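Local coordinates for protein FimX (Pseudomonas aeruginosa PAO1, PDB 3HVA), which acts as a receptor for cyclic di-GMP, this chain being its GGDEF domain, and as a whole may have cyclic-guanylate-specific phosphodiesterase activity, at residues T40-S45 with L142-A147; D29-A34 with A97-G102. One frame throughout, in Å; residues are numbered along the deposited sequence.

Contact 1 (T40-S45 with L142-A147)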
# COMPACT_ATOMS: atom_id res chain seq x y z
N THR A 40 -8.85 16.06 -16.04
CA THR A 40 -9.60 16.35 -17.26
C THR A 40 -11.05 15.88 -17.14
O THR A 40 -11.97 16.57 -17.56
CB THR A 40 -8.96 15.70 -18.51
OG1 THR A 40 -9.04 14.28 -18.41
CG2 THR A 40 -7.50 16.12 -18.64
N ALA A 41 -11.24 14.70 -16.56
CA ALA A 41 -12.58 14.15 -16.36
C ALA A 41 -13.12 14.48 -14.98
O ALA A 41 -14.32 14.39 -14.74
CB ALA A 41 -12.58 12.65 -16.60
N ARG A 42 -12.23 14.86 -14.07
CA ARG A 42 -12.62 15.22 -12.71
C ARG A 42 -13.20 14.02 -11.96
O ARG A 42 -14.20 14.13 -11.25
CB ARG A 42 -13.60 16.40 -12.72
CG ARG A 42 -13.00 17.67 -13.30
CD ARG A 42 -13.98 18.83 -13.38
NE ARG A 42 -14.79 18.97 -12.17
CZ ARG A 42 -16.11 18.85 -12.14
NH1 ARG A 42 -16.77 18.99 -11.00
NH2 ARG A 42 -16.77 18.60 -13.26
N LYS A 43 -12.56 12.86 -12.14
CA LYS A 43 -12.89 11.66 -11.39
C LYS A 43 -11.83 11.46 -10.32
O LYS A 43 -10.66 11.23 -10.64
CB LYS A 43 -12.95 10.44 -12.31
CG LYS A 43 -13.33 9.15 -11.62
CD LYS A 43 -14.78 9.16 -11.15
CE LYS A 43 -15.21 7.79 -10.65
NZ LYS A 43 -15.10 6.76 -11.72
N PRO A 44 -12.22 11.55 -9.04
CA PRO A 44 -11.29 11.43 -7.92
C PRO A 44 -10.81 9.99 -7.70
O PRO A 44 -11.61 9.07 -7.77
CB PRO A 44 -12.14 11.86 -6.72
CG PRO A 44 -13.53 11.52 -7.14
CD PRO A 44 -13.57 11.93 -8.58
N SER A 45 -9.52 9.83 -7.44
CA SER A 45 -8.99 8.54 -7.03
C SER A 45 -8.20 8.73 -5.74
O SER A 45 -7.88 9.86 -5.37
CB SER A 45 -8.09 7.94 -8.11
OG SER A 45 -8.84 7.51 -9.23
N LEU A 142 -6.54 12.10 -5.44
CA LEU A 142 -6.35 12.56 -6.81
C LEU A 142 -7.57 13.36 -7.22
O LEU A 142 -8.68 12.84 -7.26
CB LEU A 142 -6.17 11.38 -7.76
CG LEU A 142 -4.75 10.88 -7.93
CD1 LEU A 142 -4.69 9.77 -8.96
CD2 LEU A 142 -3.87 12.02 -8.37
N ASP A 143 -7.35 14.63 -7.55
CA ASP A 143 -8.46 15.51 -7.90
C ASP A 143 -8.09 16.43 -9.05
O ASP A 143 -6.99 16.34 -9.60
CB ASP A 143 -8.91 16.30 -6.67
CG ASP A 143 -7.90 17.35 -6.25
OD1 ASP A 143 -7.98 18.47 -6.78
OD2 ASP A 143 -7.05 17.06 -5.39
N GLU A 144 -9.02 17.31 -9.43
CA GLU A 144 -8.80 18.22 -10.55
C GLU A 144 -7.90 19.38 -10.16
O GLU A 144 -7.35 20.08 -11.01
CB GLU A 144 -10.14 18.76 -11.03
CG GLU A 144 -11.33 18.01 -10.49
CD GLU A 144 -12.38 18.95 -9.95
OE1 GLU A 144 -12.01 20.03 -9.44
OE2 GLU A 144 -13.57 18.61 -10.03
N LYS A 145 -7.76 19.59 -8.85
CA LYS A 145 -6.79 20.55 -8.34
C LYS A 145 -5.41 19.90 -8.19
O LYS A 145 -4.54 20.44 -7.51
CB LYS A 145 -7.21 21.10 -6.97
CG LYS A 145 -8.52 21.87 -6.95
CD LYS A 145 -8.91 22.10 -5.49
CE LYS A 145 -10.34 22.55 -5.33
NZ LYS A 145 -10.82 22.24 -3.95
N THR A 146 -5.21 18.74 -8.81
CA THR A 146 -3.89 18.13 -8.83
C THR A 146 -3.05 18.90 -9.86
O THR A 146 -3.57 19.32 -10.90
CB THR A 146 -3.96 16.61 -9.15
OG1 THR A 146 -4.65 15.93 -8.10
CG2 THR A 146 -2.56 16.03 -9.27
N ALA A 147 -1.77 19.10 -9.55
CA ALA A 147 -0.89 19.92 -10.39
C ALA A 147 0.20 19.09 -11.06
O ALA A 147 0.71 19.44 -12.13
CB ALA A 147 -0.25 21.03 -9.57
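S45 and L142 form an antiparallel hydrogen-bonded pair where strand 45-52 begins and strand 135-142 ends, in the central sheet of the GGDEF domain. The CA 42-to-45 and 142-to-144 directions lie 173° apart: the two chains run antiparallel on past the strand ends, with R42 nearest E144 and P44 nearest D143, but S45–L142 is the one bridge between them. S45 N gives its hydrogen to L142 O at 3.1 Å. The return bond, L142 N to S45 O, is short at 2.6 Å. L142 O also faces the CA-H of P44, with CA to O at 3.0 Å, so one carbonyl meets two consecutive residues. On the shared face of the sheet S45 CB lies 4.0 Å from L142 CB; the leucine also packs on A34 and V35 of helix 24-41, and S45 also touches L99 and K101 of strand 95-101.

Beyond the pair, R42 leaves helix 24-41 with positive phi, and its side chain crosses that of E144. The aliphatic part takes part, R42 CG lying 3.3 Å from E144 CG. A bend at chi3 (44°) turns R42 NE onto E144 OE2 in a salt bridge of 2.5 Å. That is unusually short, and E144 chi1 is nearly eclipsed, so the exact distance is doubtful. The carboxylate comes to the guanidinium edge with the planes 54° apart, and NH1 is 3.4 Å from the same oxygen, which marks a one-pronged approach through NE rather than a paired one. The type I turn from D143 to T146 then carries the chain off, D143 O accepting from both T146 N and T146 OG1. Chemically, directional backbone bonds fix the buried end, while the exposed end has one charge pair and the aliphatic contact beside it, and solvent would probably weaken the charge pair.

Contact 2 (D29-A34 with A97-G102); sequences DLMDAA and AALFKG
L30 O, a helix carbonyl that accepts the backbone N-H of A34 at 3.0 Å, is also approached from strand 95-101 by K101 and L99. K101 NZ stands 3.6 Å from L30 O, too long to count as a hydrogen bond, and L99 CD2 lies 3.8 Å from that oxygen. The lysine gets there because its chain is extended beyond CG, running from the strand to the helix surface; on the way CE passes A34 CB at 3.8 Å.

The apolar packing centres on L99, whose CB points at the helix. With CG anti to the backbone N (chi1 -178°), its two methyls divide the work. CD2 sits 3.6 Å from A34 CB, and CD1 meets M31 SD at 3.8 Å. M31 begins by pointing away from the strand, but bends at chi2 and chi3 place its sulfur beside the leucine, the two side chains crossing at a slant; it also touches L47 of the neighbouring strand and M153 of helix 149-164.

The axes of helix 29-34 and strand 97-101 approach to 10.0 Å and run 30° apart in the same general sense, the spacing of a helix laid on one face of an alpha/beta sheet. F100 lies on the opposite face, its ring edge-to-face with F82. D87 of strand 87-90 touches L30, L99 and K101, adding an acidic residue near the lysine. No hydrogen bond joins the two segments: the contact rests on methyl and thioether packing, and the lysine adds its CE to that packing, with its ammonium perhaps weakly attracted to the L30 carbonyl.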
# COMPACT_ATOMS: atom_id res chain seq x y z
N ASP A 29 2.41 3.68 -14.12
CA ASP A 29 1.66 3.95 -15.34
C ASP A 29 0.18 4.11 -15.00
O ASP A 29 -0.47 5.05 -15.47
CB ASP A 29 1.86 2.83 -16.36
CG ASP A 29 3.14 2.99 -17.16
OD1 ASP A 29 3.68 4.11 -17.18
OD2 ASP A 29 3.60 2.00 -17.76
N LEU A 30 -0.33 3.20 -14.18
CA LEU A 30 -1.69 3.31 -13.66
C LEU A 30 -1.87 4.65 -12.94
O LEU A 30 -2.93 5.27 -13.04
CB LEU A 30 -2.00 2.15 -12.72
CG LEU A 30 -2.62 0.88 -13.34
CD1 LEU A 30 -1.88 0.47 -14.59
CD2 LEU A 30 -2.64 -0.26 -12.33
N MET A 31 -0.84 5.08 -12.22
CA MET A 31 -0.87 6.37 -11.55
C MET A 31 -1.02 7.52 -12.54
O MET A 31 -1.92 8.35 -12.41
CB MET A 31 0.38 6.57 -10.69
CG MET A 31 0.21 6.11 -9.25
SD MET A 31 -1.16 6.95 -8.44
CE MET A 31 -0.53 8.63 -8.32
N ASP A 32 -0.12 7.57 -13.52
CA ASP A 32 -0.18 8.61 -14.55
C ASP A 32 -1.56 8.71 -15.17
O ASP A 32 -2.06 9.81 -15.42
CB ASP A 32 0.87 8.35 -15.63
CG ASP A 32 2.12 9.19 -15.44
OD1 ASP A 32 2.06 10.20 -14.71
OD2 ASP A 32 3.16 8.83 -16.03
N ALA A 33 -2.18 7.57 -15.44
CA ALA A 33 -3.49 7.55 -16.08
C ALA A 33 -4.60 8.04 -15.15
O ALA A 33 -5.53 8.71 -15.59
CB ALA A 33 -3.81 6.15 -16.60
N ALA A 34 -4.50 7.70 -13.87
CA ALA A 34 -5.52 8.06 -12.90
C ALA A 34 -5.52 9.56 -12.61
O ALA A 34 -6.55 10.13 -12.25
CB ALA A 34 -5.35 7.27 -11.62
N ALA A 97 1.64 -0.28 -2.46
CA ALA A 97 0.88 0.87 -2.93
C ALA A 97 -0.50 0.44 -3.41
O ALA A 97 -0.64 -0.61 -4.04
CB ALA A 97 1.63 1.58 -4.03
N ALA A 98 -1.51 1.25 -3.11
CA ALA A 98 -2.87 0.96 -3.55
C ALA A 98 -3.52 2.19 -4.15
O ALA A 98 -3.51 3.27 -3.56
CB ALA A 98 -3.70 0.43 -2.39
N LEU A 99 -4.07 2.03 -5.35
CA LEU A 99 -4.81 3.11 -6.00
C LEU A 99 -6.29 2.77 -5.98
O LEU A 99 -6.70 1.71 -6.45
CB LEU A 99 -4.32 3.30 -7.43
CG LEU A 99 -4.95 4.43 -8.26
CD1 LEU A 99 -4.64 5.79 -7.66
CD2 LEU A 99 -4.45 4.35 -9.69
N PHE A 100 -7.09 3.67 -5.41
CA PHE A 100 -8.54 3.48 -5.39
C PHE A 100 -9.19 4.38 -6.42
O PHE A 100 -9.61 5.50 -6.11
CB PHE A 100 -9.10 3.80 -4.00
CG PHE A 100 -8.71 2.80 -2.94
CD1 PHE A 100 -9.43 1.64 -2.77
CD2 PHE A 100 -7.62 3.04 -2.11
CE1 PHE A 100 -9.08 0.72 -1.79
CE2 PHE A 100 -7.26 2.13 -1.14
CZ PHE A 100 -7.99 0.97 -0.98
N LYS A 101 -9.28 3.90 -7.65
CA LYS A 101 -9.84 4.69 -8.74
C LYS A 101 -11.33 4.98 -8.52
O LYS A 101 -12.12 4.07 -8.27
CB LYS A 101 -9.61 4.01 -10.08
CG LYS A 101 -8.14 3.79 -10.41
CD LYS A 101 -7.91 3.74 -11.91
CE LYS A 101 -6.43 3.68 -12.22
NZ LYS A 101 -6.14 3.81 -13.68
N GLY A 102 -11.69 6.26 -8.62
CA GLY A 102 -13.08 6.66 -8.51
C GLY A 102 -13.52 7.02 -7.10
O GLY A 102 -14.66 7.43 -6.89

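Overall arrangement
From the N terminus, helix 24-41 supplies the first segment of contact 2 at 29-34, and its last turn with the following loop supplies that of contact 1 at 40-45. Strand 95-101 then returns to the helix in contact 2, closing a loop of 62 intervening residues; strand 135-142 later closes contact 1 over 96. Because the segments alternate along the chain, the two closures cross rather than nest. Their centres are 11 Å apart, and the S45 OG to G102 N pair, probably a hydrogen bond, joins them directly. Together they tie helix 24-41 to adjoining strands 95-101, 45-52 and 135-142 of the central sheet.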